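Local coordinates for 5-Carboxyvanillate Decarboxylase (Novosphingobium aromaticivorans, PDB 4QRN), which probably catalyses the metal-dependent decarboxylation of 5-carboxyvanillate, and here holds manganese together with a nitro-substituted benzoic acid inhibitor, at residues 46-51 / 126-131; 64-69 / 112-117; 177-182 / 194-199; 198-203 / 255-260. All blocks are in the same frame, centred on the assembly; numbering follows the deposited sequence. Where two conformers were deposited one is given.

Contact 1 of 4, residues 46-51 / 126-131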
loop_
_atom_site.group_PDB
_atom_site.type_symbol
_atom_site.label_atom_id
_atom_site.label_comp_id
_atom_site.label_asym_id
_atom_site.label_seq_id
_atom_site.Cartn_x
_atom_site.Cartn_y
_atom_site.Cartn_z
ATOM N N THR A 46 21.745 15.424 12.113
ATOM C CA THR A 46 23.022 15.921 12.605
ATOM C C THR A 46 24.056 15.684 11.509
ATOM O O THR A 46 24.060 14.667 10.814
ATOM C CB THR A 46 23.465 15.279 13.935
ATOM O OG1 THR A 46 23.893 13.930 13.714
ATOM C CG2 THR A 46 22.345 15.352 14.985
ATOM N N ARG A 47 24.966 16.635 11.387
ATOM C CA ARG A 47 25.987 16.556 10.354
ATOM C C ARG A 47 26.836 15.304 10.515
ATOM O O ARG A 47 27.197 14.661 9.520
ATOM C CB ARG A 47 26.862 17.813 10.409
ATOM C CG ARG A 47 27.886 17.966 9.277
ATOM C CD ARG A 47 27.202 18.200 7.931
ATOM N NE ARG A 47 27.301 17.002 7.127
ATOM C CZ ARG A 47 26.905 16.887 5.866
ATOM N NH1 ARG A 47 26.306 17.898 5.241
ATOM N NH2 ARG A 47 27.088 15.734 5.242
ATOM N N GLU A 48 27.166 14.951 11.755
ATOM C CA GLU A 48 28.037 13.797 11.939
ATOM C C GLU A 48 27.356 12.491 11.528
ATOM O O GLU A 48 28.038 11.594 11.020
ATOM C CB GLU A 48 28.589 13.708 13.362
ATOM C CG GLU A 48 27.558 13.550 14.423
ATOM C CD GLU A 48 28.136 13.602 15.826
ATOM O OE1 GLU A 48 29.349 13.902 15.989
ATOM O OE2 GLU A 48 27.361 13.356 16.779
ATOM N N ILE A 49 26.030 12.381 11.677
ATOM C CA ILE A 49 25.357 11.165 11.235
ATOM C C ILE A 49 25.263 11.143 9.705
ATOM O O ILE A 49 25.494 10.111 9.098
ATOM C CB ILE A 49 24.000 10.983 11.938
ATOM C CG1 ILE A 49 24.248 10.598 13.408
ATOM C CG2 ILE A 49 23.160 9.883 11.239
ATOM C CD1 ILE A 49 23.013 10.598 14.270
ATOM N N ILE A 50 24.943 12.272 9.071
ATOM C CA ILE A 50 24.958 12.303 7.605
ATOM C C ILE A 50 26.358 11.936 7.079
ATOM O O ILE A 50 26.480 11.224 6.086
ATOM C CB ILE A 50 24.463 13.659 7.023
ATOM C CG1 ILE A 50 23.069 14.041 7.571
ATOM C CG2 ILE A 50 24.434 13.616 5.488
ATOM C CD1 ILE A 50 21.998 12.972 7.405
ATOM N N ASP A 51 27.409 12.405 7.757
ATOM C CA ASP A 51 28.763 12.042 7.340
ATOM C C ASP A 51 29.003 10.533 7.450
ATOM O O ASP A 51 29.718 9.966 6.626
ATOM C CB ASP A 51 29.796 12.782 8.183
ATOM C CG ASP A 51 29.900 14.247 7.839
ATOM O OD1 ASP A 51 29.358 14.673 6.801
ATOM O OD2 ASP A 51 30.534 14.969 8.634
ATOM N N ARG A 126 25.368 3.586 19.345
ATOM C CA ARG A 126 24.971 4.084 20.652
ATOM C C ARG A 126 25.517 5.488 20.899
ATOM O O ARG A 126 24.815 6.357 21.435
ATOM C CB ARG A 126 25.435 3.139 21.749
ATOM C CG ARG A 126 24.741 1.772 21.710
ATOM C CD ARG A 126 25.160 0.893 22.862
ATOM N NE ARG A 126 26.567 0.540 22.776
ATOM C CZ ARG A 126 27.048 -0.674 22.512
ATOM N NH1 ARG A 126 26.242 -1.705 22.280
ATOM N NH2 ARG A 126 28.355 -0.848 22.467
ATOM N N THR A 127 26.769 5.725 20.526
ATOM C CA THR A 127 27.383 7.011 20.774
ATOM C C THR A 127 26.705 8.121 19.985
ATOM O O THR A 127 26.405 9.191 20.513
ATOM C CB THR A 127 28.869 6.939 20.429
ATOM O OG1 THR A 127 29.508 6.019 21.326
ATOM C CG2 THR A 127 29.555 8.291 20.566
ATOM N N LEU A 128 26.445 7.867 18.705
ATOM C CA LEU A 128 25.843 8.897 17.874
ATOM C C LEU A 128 24.381 9.125 18.235
ATOM O O LEU A 128 23.905 10.244 18.142
ATOM C CB LEU A 128 26.002 8.570 16.384
ATOM C CG LEU A 128 27.456 8.649 15.899
ATOM C CD1 LEU A 128 27.506 8.299 14.436
ATOM C CD2 LEU A 128 28.102 10.021 16.158
ATOM N N ALA A 129 23.669 8.075 18.620
ATOM C CA ALA A 129 22.281 8.264 19.068
ATOM C C ALA A 129 22.261 9.082 20.359
ATOM O O ALA A 129 21.408 9.951 20.527
ATOM C CB ALA A 129 21.607 6.924 19.283
ATOM N N THR A 130 23.173 8.781 21.285
ATOM C CA THR A 130 23.253 9.545 22.533
ATOM C C THR A 130 23.474 11.022 22.231
ATOM O O THR A 130 22.802 11.881 22.793
ATOM C CB THR A 130 24.412 9.029 23.406
ATOM O OG1 THR A 130 24.118 7.689 23.815
ATOM C CG2 THR A 130 24.607 9.931 24.633
ATOM N N ARG A 131 24.410 11.305 21.321
ATOM C CA ARG A 131 24.709 12.677 20.951
ATOM C C ARG A 131 23.519 13.357 20.270
ATOM O O ARG A 131 23.219 14.519 20.564
ATOM C CB ARG A 131 25.970 12.732 20.072
ATOM C CG ARG A 131 27.238 12.418 20.869
ATOM C CD ARG A 131 28.360 11.986 19.967
ATOM N NE ARG A 131 28.886 13.066 19.143
ATOM C CZ ARG A 131 29.807 13.952 19.531
ATOM N NH1 ARG A 131 30.306 13.928 20.764
ATOM N NH2 ARG A 131 30.218 14.881 18.674
HETATM O O HOH W 1 24.699 12.920 16.380
#
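Glu48 OE2 is gripped from two quarters: Arg131 NE donates to it over 2.8 Å, fairly straight at 162°, and an ordered water donates to it, its oxygen 2.7 Å from OE2. The NE bond uses the syn lone pair of OE2 and lies in the guanidinium plane. The other oxygen, Glu48 OE1, takes Arg131 NH2 at 3.0 Å, a little out of both planes, so the salt bridge is a side-on, two-pronged one between groups that are not coplanar. Glutamate and arginine suit this outer edge because their long chains can reach across the gap between two helices. Glu48 CG sits between the backbone N and the carbonyl carbon (chi1 62°), from where the extended chain reaches across. The same water is hydrogen-bonded to Thr46 OG1 and, weakly, donates to Leu128 O, tying the bridge to the N-cap threonine of helix 47-59. Deeper in, Leu128 CD2 lies 3.5 Å from Glu48 OE2, and Ile49 CG1 slides alongside Leu128 CB at 4.0 Å, two branched aliphatics filling the buried side of the seam. With an alanine in place of Glu48, the Arg131 guanidinium would probably lose its mate and the water an acceptor, baring one side of Leu128. The segments' axes approach to 10.6 Å and run at 150° to each other. This is the packing of two nearly antiparallel helices, each following one of the neighbouring parallel strands 38-44 and 106-111 of the amidohydrolase fold.

Contact 2 of 4, residues 64-69 / 112-117. With 1DF (4-hydroxy-3-methoxy-5-nitrobenzoic acid), chain F.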
loop_
_atom_site.group_PDB
_atom_site.type_symbol
_atom_site.label_atom_id
_atom_site.label_comp_id
_atom_site.label_asym_id
_atom_site.label_seq_id
_atom_site.Cartn_x
_atom_site.Cartn_y
_atom_site.Cartn_z
ATOM N N LYS A 64 21.161 -0.560 -0.296
ATOM C CA LYS A 64 20.705 0.142 -1.488
ATOM C C LYS A 64 19.810 1.325 -1.149
ATOM O O LYS A 64 19.832 2.357 -1.831
ATOM C CB LYS A 64 19.964 -0.820 -2.423
ATOM C CG LYS A 64 20.895 -1.877 -3.031
ATOM C CD LYS A 64 20.151 -2.717 -4.058
ATOM C CE LYS A 64 21.012 -3.785 -4.673
ATOM N NZ LYS A 64 20.351 -4.319 -5.883
ATOM N N GLY A 65 19.007 1.184 -0.103
ATOM C CA GLY A 65 18.138 2.270 0.298
ATOM C C GLY A 65 18.926 3.488 0.756
ATOM O O GLY A 65 18.530 4.618 0.462
ATOM N N MET A 66 19.997 3.286 1.517
ATOM C CA MET A 66 20.798 4.410 1.974
ATOM C C MET A 66 21.465 5.077 0.772
ATOM O O MET A 66 21.532 6.313 0.705
ATOM C CB MET A 66 21.836 3.962 3.008
ATOM C CG MET A 66 22.757 5.090 3.435
ATOM S SD MET A 66 23.947 4.632 4.698
ATOM C CE MET A 66 22.865 4.353 6.084
ATOM N N VAL A 67 22.014 4.280 -0.150
ATOM C CA VAL A 67 22.592 4.866 -1.348
ATOM C C VAL A 67 21.552 5.725 -2.060
ATOM O O VAL A 67 21.843 6.843 -2.486
ATOM C CB VAL A 67 23.171 3.779 -2.284
ATOM C CG1 VAL A 67 23.615 4.384 -3.624
ATOM C CG2 VAL A 67 24.329 3.030 -1.594
ATOM N N SER A 68 20.349 5.189 -2.218
ATOM C CA SER A 68 19.309 5.922 -2.942
ATOM C C SER A 68 18.878 7.187 -2.206
ATOM O O SER A 68 18.842 8.266 -2.780
ATOM C CB SER A 68 18.127 5.001 -3.140
ATOM O OG SER A 68 17.086 5.697 -3.794
ATOM N N LEU A 69 18.536 7.054 -0.934
ATOM C CA LEU A 69 17.937 8.150 -0.185
ATOM C C LEU A 69 18.972 9.207 0.201
ATOM O O LEU A 69 18.775 10.404 -0.054
ATOM C CB LEU A 69 17.285 7.575 1.085
ATOM C CG LEU A 69 16.573 8.553 2.014
ATOM C CD1 LEU A 69 15.375 9.166 1.312
ATOM C CD2 LEU A 69 16.156 7.836 3.286
ATOM N N THR A 112 16.075 12.201 11.584
ATOM C CA THR A 112 15.534 11.759 10.323
ATOM C C THR A 112 15.954 10.338 9.973
ATOM O O THR A 112 17.056 9.861 10.299
ATOM C CB THR A 112 15.904 12.773 9.232
ATOM O OG1 THR A 112 15.153 12.509 8.052
ATOM C CG2 THR A 112 17.371 12.751 8.878
ATOM N N SER A 113 15.048 9.654 9.283
ATOM C CA SER A 113 15.261 8.268 8.903
ATOM C C SER A 113 16.493 8.122 8.012
ATOM O O SER A 113 16.692 8.917 7.099
ATOM C CB SER A 113 14.020 7.796 8.168
ATOM O OG SER A 113 14.169 6.462 7.748
ATOM N N PRO A 114 17.302 7.065 8.216
ATOM C CA PRO A 114 17.081 5.896 9.078
ATOM C C PRO A 114 17.729 5.993 10.458
ATOM O O PRO A 114 17.896 4.971 11.135
ATOM C CB PRO A 114 17.741 4.775 8.271
ATOM C CG PRO A 114 18.945 5.459 7.684
ATOM C CD PRO A 114 18.403 6.811 7.259
ATOM N N GLY A 115 18.102 7.197 10.885
ATOM C CA GLY A 115 18.743 7.332 12.182
ATOM C C GLY A 115 20.049 6.556 12.231
ATOM O O GLY A 115 20.798 6.505 11.243
ATOM N N VAL A 116 20.336 5.930 13.371
ATOM C CA VAL A 116 21.554 5.121 13.488
ATOM C C VAL A 116 21.291 3.641 13.265
ATOM O O VAL A 116 22.185 2.811 13.432
ATOM C CB VAL A 116 22.255 5.320 14.852
ATOM C CG1 VAL A 116 22.603 6.787 15.062
ATOM C CG2 VAL A 116 21.430 4.780 16.005
ATOM N N GLN A 117 20.067 3.307 12.875
ATOM C CA GLN A 117 19.681 1.916 12.710
ATOM C C GLN A 117 20.542 1.111 11.725
ATOM O O GLN A 117 20.796 -0.061 11.969
ATOM C CB GLN A 117 18.183 1.821 12.375
ATOM C CG GLN A 117 17.364 2.468 13.497
ATOM C CD GLN A 117 15.886 2.539 13.270
ATOM O OE1 GLN A 117 15.266 3.498 13.740
ATOM N NE2 GLN A 117 15.298 1.561 12.587
HETATM C C1 1DF F . 11.162 11.967 2.718
HETATM C CO1 1DF F . 9.887 11.986 3.209
HETATM C CO2 1DF F . 12.224 11.606 3.576
HETATM C CM1 1DF F . 9.742 11.727 4.613
HETATM C CM2 1DF F . 12.047 11.507 4.941
HETATM O OM 1DF F . 13.050 11.209 5.820
HETATM C CZ 1DF F . 10.799 11.690 5.518
HETATM C CC 1DF F . 11.460 12.240 1.291
HETATM C CV 1DF F . 14.283 10.745 5.270
HETATM O O1 1DF F . 10.661 13.040 0.647
HETATM O O2 1DF F . 12.458 11.719 0.782
HETATM O O3 1DF F . 10.627 11.771 6.805
HETATM N N 1DF F . 8.369 11.264 5.016
HETATM O O11 1DF F . 8.121 10.882 6.125
HETATM O O22 1DF F . 7.513 11.134 4.097
#
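The pocket that holds the nitrobenzoic acid inhibitor, set in the amidohydrolase fold, takes part of its wall from this contact, where Leu69 of helix 64-75 faces Ser113 in the loop after strand 106-111. Leu69 CD2 approaches Ser113 O to 4.0 Å, a van der Waals contact; the carbonyl oxygen has its polar partner in Trp70 NE1. With CG opposite the backbone N (chi1 -179°), Leu69 sets its two methyls beside the ligand, CD1 lying 3.9 Å from the carboxylate atom O2 of the inhibitor and CD2 meeting its methoxy carbon CV. Leucine fits here as an apolar surface flanking the ligand, while the inhibitor is hydrogen-bonded to Tyr73 and Arg80, and to Arg274 of the second subunit. A second, looser touch joins Met66 CE to Pro114 CG at 4.4 Å; the flexible thioether reaches from the helix to the pyrrolidine ring, and Tyr53 of helix 47-59 packs against both residues. The loop owes its shape to the cis peptide before Pro114 and to a type II' turn from Pro114 to Gln117, in which Gly115 adopts the positive phi (61°) that glycine tolerates readily. Ser113 OG is hydrogen-bonded to Pro211 O, beside the metal ligand His210. Thr112 OG1, hydrogen-bonded to Tyr339, stands 3.3 Å from the methoxy oxygen OM of the inhibitor, and Ser113 O comes within 3.5 Å of its methyl carbon CV.

Contact 3 of 4, residues 177-182 / 194-199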
loop_
_atom_site.group_PDB
_atom_site.type_symbol
_atom_site.label_atom_id
_atom_site.label_comp_id
_atom_site.label_asym_id
_atom_site.label_seq_id
_atom_site.Cartn_x
_atom_site.Cartn_y
_atom_site.Cartn_z
ATOM N N ILE A 177 9.474 7.797 21.415
ATOM C CA ILE A 177 10.588 7.535 20.514
ATOM C C ILE A 177 10.035 7.303 19.109
ATOM O O ILE A 177 8.893 6.867 18.914
ATOM C CB ILE A 177 11.521 6.342 20.916
ATOM C CG1 ILE A 177 10.736 5.017 20.937
ATOM C CG2 ILE A 177 12.228 6.646 22.246
ATOM C CD1 ILE A 177 11.611 3.803 20.971
ATOM N N GLN A 178 10.901 7.608 18.139
ATOM C CA GLN A 178 10.652 7.251 16.749
ATOM C C GLN A 178 11.633 6.173 16.340
ATOM O O GLN A 178 12.841 6.332 16.518
ATOM C CB GLN A 178 10.831 8.483 15.847
ATOM C CG GLN A 178 10.699 8.131 14.357
ATOM C CD GLN A 178 10.724 9.362 13.492
ATOM O OE1 GLN A 178 9.794 10.171 13.529
ATOM N NE2 GLN A 178 11.795 9.522 12.707
ATOM N N ILE A 179 11.115 5.072 15.785
ATOM C CA ILE A 179 11.948 4.048 15.173
ATOM C C ILE A 179 11.653 4.098 13.680
ATOM O O ILE A 179 10.489 4.124 13.255
ATOM C CB ILE A 179 11.687 2.648 15.772
ATOM C CG1 ILE A 179 12.156 2.631 17.236
ATOM C CG2 ILE A 179 12.400 1.553 14.935
ATOM C CD1 ILE A 179 11.952 1.293 17.953
ATOM N N ASN A 180 12.717 4.140 12.885
ATOM C CA ASN A 180 12.649 4.296 11.438
ATOM C C ASN A 180 12.516 2.941 10.789
ATOM O O ASN A 180 13.403 2.457 10.081
ATOM C CB ASN A 180 13.887 5.065 11.001
ATOM C CG ASN A 180 13.996 6.340 11.745
ATOM O OD1 ASN A 180 13.137 7.208 11.574
ATOM N ND2 ASN A 180 15.002 6.457 12.630
ATOM N N SER A 181 11.398 2.295 11.090
ATOM C CA SER A 181 11.028 0.989 10.590
ATOM C C SER A 181 12.157 -0.021 10.797
ATOM O O SER A 181 12.648 -0.118 11.920
ATOM C CB SER A 181 10.454 1.072 9.172
ATOM O OG SER A 181 9.629 -0.041 8.956
ATOM N N HIS A 182 12.488 -0.850 9.799
ATOM C CA HIS A 182 13.383 -1.982 10.042
ATOM C C HIS A 182 14.768 -1.540 10.533
ATOM O O HIS A 182 15.224 -0.420 10.298
ATOM C CB HIS A 182 13.552 -2.831 8.761
ATOM C CG HIS A 182 14.394 -2.182 7.716
ATOM N ND1 HIS A 182 15.747 -2.432 7.580
ATOM C CD2 HIS A 182 14.064 -1.279 6.758
ATOM C CE1 HIS A 182 16.212 -1.696 6.579
ATOM N NE2 HIS A 182 15.210 -0.995 6.059
ATOM N N ASP A 194 11.945 -7.315 22.095
ATOM C CA ASP A 194 10.984 -7.148 23.169
ATOM C C ASP A 194 11.380 -6.126 24.253
ATOM O O ASP A 194 10.499 -5.437 24.744
ATOM C CB ASP A 194 10.667 -8.506 23.809
ATOM C CG ASP A 194 9.519 -8.425 24.782
ATOM O OD1 ASP A 194 8.398 -8.098 24.340
ATOM O OD2 ASP A 194 9.734 -8.675 25.982
ATOM N N PRO A 195 12.679 -6.004 24.606
ATOM C CA PRO A 195 13.012 -4.995 25.619
ATOM C C PRO A 195 12.552 -3.581 25.282
ATOM O O PRO A 195 12.295 -2.796 26.204
ATOM C CB PRO A 195 14.540 -5.090 25.715
ATOM C CG PRO A 195 14.827 -6.546 25.396
ATOM C CD PRO A 195 13.856 -6.837 24.266
ATOM N N ILE A 196 12.473 -3.243 24.002
ATOM C CA ILE A 196 12.040 -1.923 23.615
ATOM C C ILE A 196 10.565 -1.730 24.005
ATOM O O ILE A 196 10.207 -0.678 24.556
ATOM C CB ILE A 196 12.250 -1.748 22.103
ATOM C CG1 ILE A 196 13.754 -1.605 21.817
ATOM C CG2 ILE A 196 11.409 -0.571 21.546
ATOM C CD1 ILE A 196 14.121 -1.719 20.333
ATOM N N PHE A 197 9.724 -2.721 23.723
ATOM C CA PHE A 197 8.326 -2.627 24.104
ATOM C C PHE A 197 8.134 -2.607 25.602
ATOM O O PHE A 197 7.308 -1.851 26.097
ATOM C CB PHE A 197 7.520 -3.730 23.435
ATOM C CG PHE A 197 7.494 -3.572 21.940
ATOM C CD1 PHE A 197 6.790 -2.527 21.377
ATOM C CD2 PHE A 197 8.213 -4.411 21.111
ATOM C CE1 PHE A 197 6.761 -2.334 20.006
ATOM C CE2 PHE A 197 8.206 -4.223 19.730
ATOM C CZ PHE A 197 7.477 -3.188 19.172
ATOM N N ARG A 198 8.895 -3.404 26.338
ATOM C CA ARG A 198 8.798 -3.393 27.795
ATOM C C ARG A 198 9.076 -1.979 28.309
ATOM O O ARG A 198 8.365 -1.481 29.195
ATOM C CB ARG A 198 9.774 -4.389 28.412
ATOM C CG ARG A 198 9.332 -5.850 28.248
ATOM C CD ARG A 198 8.228 -6.305 29.201
ATOM N NE ARG A 198 8.724 -6.305 30.575
ATOM C CZ ARG A 198 9.505 -7.248 31.089
ATOM N NH1 ARG A 198 9.786 -8.336 30.382
ATOM N NH2 ARG A 198 9.983 -7.106 32.324
ATOM N N ALA A 199 10.092 -1.320 27.767
ATOM C CA ALA A 199 10.449 0.012 28.228
ATOM C C ALA A 199 9.384 1.046 27.881
ATOM O O ALA A 199 9.079 1.908 28.703
ATOM C CB ALA A 199 11.813 0.422 27.662
#
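Within the beta-alpha-beta unit formed by strand 177-179, helix 194-203 and strand 207-209, the tight part of this contact is a small apolar cluster centred on Ile196. Its CG2 methyl meets Ile179 CD1 tip to tip at 4.1 Å and also faces Ile177 CD1, more loosely, at 4.4 Å. The two strand isoleucines point from the same side of the strand toward the helix, as residues two apart should, so a single helix methyl serves both. In Ile196 a chi1 of -73° places CG1 beside the backbone N and leaves CG2 anti to it, which turns that methyl to the strand. Branched aliphatics suit such a layer: they fill space without any polar atom to satisfy. The area buried is modest, 82 Å², because other elements share the work: Leu207 of the adjoining strand packs on Ile177 and Ile179, and from helix 158-170 Ser161 touches Ile196 and Ile165 touches Ile177. The helix looks outward on its other flank, where Arg198 is exposed and Asp194 and Pro195 are partly so; Asp194 OD1 bonds to Tyr254 OH. On the far side of the strand the chemistry turns polar. Gln178 takes no part in the helix contact and touches the metal ligand His210, and beyond it the chain bends in an inverse gamma turn centred on Asn180, in which Ser181 N bonds weakly to Ile179 O at 3.0 Å. Just before this turn, Gln178 NE2 donates to Asn180 OD1 over 2.9 Å, in the carbonyl plane of the asparagine.

Contact 4 of 4, residues 198-203 / 255-260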
loop_
_atom_site.group_PDB
_atom_site.type_symbol
_atom_site.label_atom_id
_atom_site.label_comp_id
_atom_site.label_asym_id
_atom_site.label_seq_id
_atom_site.Cartn_x
_atom_site.Cartn_y
_atom_site.Cartn_z
ATOM N N ARG A 198 8.895 -3.404 26.338
ATOM C CA ARG A 198 8.798 -3.393 27.795
ATOM C C ARG A 198 9.076 -1.979 28.309
ATOM O O ARG A 198 8.365 -1.481 29.195
ATOM C CB ARG A 198 9.774 -4.389 28.412
ATOM C CG ARG A 198 9.332 -5.850 28.248
ATOM C CD ARG A 198 8.228 -6.305 29.201
ATOM N NE ARG A 198 8.724 -6.305 30.575
ATOM C CZ ARG A 198 9.505 -7.248 31.089
ATOM N NH1 ARG A 198 9.786 -8.336 30.382
ATOM N NH2 ARG A 198 9.983 -7.106 32.324
ATOM N N ALA A 199 10.092 -1.320 27.767
ATOM C CA ALA A 199 10.449 0.012 28.228
ATOM C C ALA A 199 9.384 1.046 27.881
ATOM O O ALA A 199 9.079 1.908 28.703
ATOM C CB ALA A 199 11.813 0.422 27.662
ATOM N N LEU A 200 8.826 0.972 26.671
ATOM C CA LEU A 200 7.765 1.902 26.280
ATOM C C LEU A 200 6.566 1.800 27.205
ATOM O O LEU A 200 5.982 2.813 27.567
ATOM C CB LEU A 200 7.325 1.631 24.831
ATOM C CG LEU A 200 8.340 2.046 23.776
ATOM C CD1 LEU A 200 8.021 1.373 22.429
ATOM C CD2 LEU A 200 8.326 3.556 23.664
ATOM N N VAL A 201 6.218 0.583 27.600
ATOM C CA VAL A 201 5.087 0.427 28.498
ATOM C C VAL A 201 5.456 0.940 29.896
ATOM O O VAL A 201 4.631 1.562 30.561
ATOM C CB VAL A 201 4.623 -1.035 28.504
ATOM C CG1 VAL A 201 3.670 -1.341 29.679
ATOM C CG2 VAL A 201 3.990 -1.387 27.137
ATOM N N GLU A 202 6.691 0.710 30.339
ATOM C CA GLU A 202 7.147 1.228 31.638
ATOM C C GLU A 202 7.060 2.757 31.722
ATOM O O GLU A 202 6.643 3.302 32.736
ATOM C CB GLU A 202 8.577 0.777 31.924
ATOM C CG GLU A 202 8.671 -0.707 32.271
ATOM C CD GLU A 202 10.064 -1.308 32.161
ATOM O OE1 GLU A 202 11.027 -0.595 31.804
ATOM O OE2 GLU A 202 10.186 -2.516 32.450
ATOM N N VAL A 203 7.487 3.451 30.674
ATOM C CA VAL A 203 7.406 4.915 30.666
ATOM C C VAL A 203 6.050 5.417 30.158
ATOM O O VAL A 203 5.757 6.613 30.229
ATOM C CB VAL A 203 8.549 5.584 29.839
ATOM C CG1 VAL A 203 9.939 5.225 30.419
ATOM C CG2 VAL A 203 8.451 5.242 28.366
ATOM N N PRO A 255 -1.333 -4.306 26.101
ATOM C CA PRO A 255 -2.594 -3.636 25.755
ATOM C C PRO A 255 -2.551 -2.125 25.886
ATOM O O PRO A 255 -3.361 -1.457 25.239
ATOM C CB PRO A 255 -3.600 -4.241 26.753
ATOM C CG PRO A 255 -2.981 -5.511 27.181
ATOM C CD PRO A 255 -1.517 -5.340 27.126
ATOM N N SER A 256 -1.648 -1.576 26.691
ATOM C CA SER A 256 -1.571 -0.119 26.813
ATOM C C SER A 256 -0.788 0.537 25.677
ATOM O O SER A 256 -0.871 1.749 25.511
ATOM C CB SER A 256 -0.943 0.292 28.141
ATOM O OG SER A 256 0.440 0.015 28.193
ATOM N N LEU A 257 -0.018 -0.243 24.930
ATOM C CA LEU A 257 0.905 0.348 23.958
ATOM C C LEU A 257 0.194 1.085 22.839
ATOM O O LEU A 257 -0.735 0.544 22.232
ATOM C CB LEU A 257 1.761 -0.767 23.371
ATOM C CG LEU A 257 2.777 -0.371 22.306
ATOM C CD1 LEU A 257 3.895 0.453 22.915
ATOM C CD2 LEU A 257 3.318 -1.627 21.634
ATOM N N GLN A 258 0.656 2.300 22.560
ATOM C CA GLN A 258 0.173 3.071 21.427
ATOM C C GLN A 258 1.289 3.161 20.392
ATOM O O GLN A 258 2.410 3.547 20.720
ATOM C CB GLN A 258 -0.231 4.490 21.845
ATOM C CG GLN A 258 -1.301 4.503 22.937
ATOM C CD GLN A 258 -2.605 3.879 22.467
ATOM O OE1 GLN A 258 -3.147 4.280 21.440
ATOM N NE2 GLN A 258 -3.093 2.859 23.185
ATOM N N ILE A 259 0.958 2.807 19.145
ATOM C CA ILE A 259 1.867 2.985 18.018
ATOM C C ILE A 259 1.272 4.014 17.075
ATOM O O ILE A 259 0.118 3.895 16.650
ATOM C CB ILE A 259 2.181 1.672 17.276
ATOM C CG1 ILE A 259 2.845 0.681 18.241
ATOM C CG2 ILE A 259 3.076 1.984 16.046
ATOM C CD1 ILE A 259 3.226 -0.675 17.609
ATOM N N MET A 260 2.076 5.031 16.760
ATOM C CA MET A 260 1.743 6.077 15.802
ATOM C C MET A 260 2.407 5.807 14.464
ATOM O O MET A 260 3.558 5.388 14.428
ATOM C CB MET A 260 2.264 7.418 16.336
ATOM C CG MET A 260 1.649 7.877 17.630
ATOM S SD MET A 260 2.576 9.258 18.332
ATOM C CE MET A 260 1.479 9.724 19.644
#
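The chain leading into strand 259-261 passes beside helix 194-203 with Val201 CA and Leu257 CA only 6.2 Å apart. From this close approach Leu257 sends its side chain along the helix surface, and its CD1 rests on Leu200 CB at 4.1 Å. Val201 CG2 meets Leu257 CB at 4.4 Å, so the two helix residues hold the leucine near both its root and its end. The joint is apolar within and grades outward. Ser256 OG lies 3.8 Å from Val201 CG1, a plain van der Waals touch where the joint meets solvent and a small hydroxyl residue is readily tolerated. Leucine suits the inner position because helix 250-253 covers it too, through Ile250 and Phe251. The backbone of the loop is tied down elsewhere: Pro255 O and Leu257 O both accept from Asn305 ND2, while Gln258 NE2 binds Ser304 O and, weakly, Ser256 O at 3.4 Å. Far from the metal and inhibitor, the arrangement is ordinary beta/alpha-barrel packing, an outer helix laid against the segment that enters a strand of the parallel sheet.

Contacts 3 and 4 share helix 194-203 and the same parallel sheet; they meet where Phe197 touches Leu257 and Leu200 touches Ile177. Both are aliphatic, but contact 3 is fully buried while contact 4 runs out to an exposed serine. Contacts 1 and 2 adjoin through Val116, which packs on Ile49, Leu128 and Ala129. Contact 1, farthest of the four from the chain's centre, joins two helices, whereas contact 2 is buried and lines the inhibitor pocket. Gln117 connects contacts 2 and 3 by accepting from Asn180 N. Contact 1 is thus the one ionic contact, while contacts 2 to 4 rely on van der Waals packing between their segments.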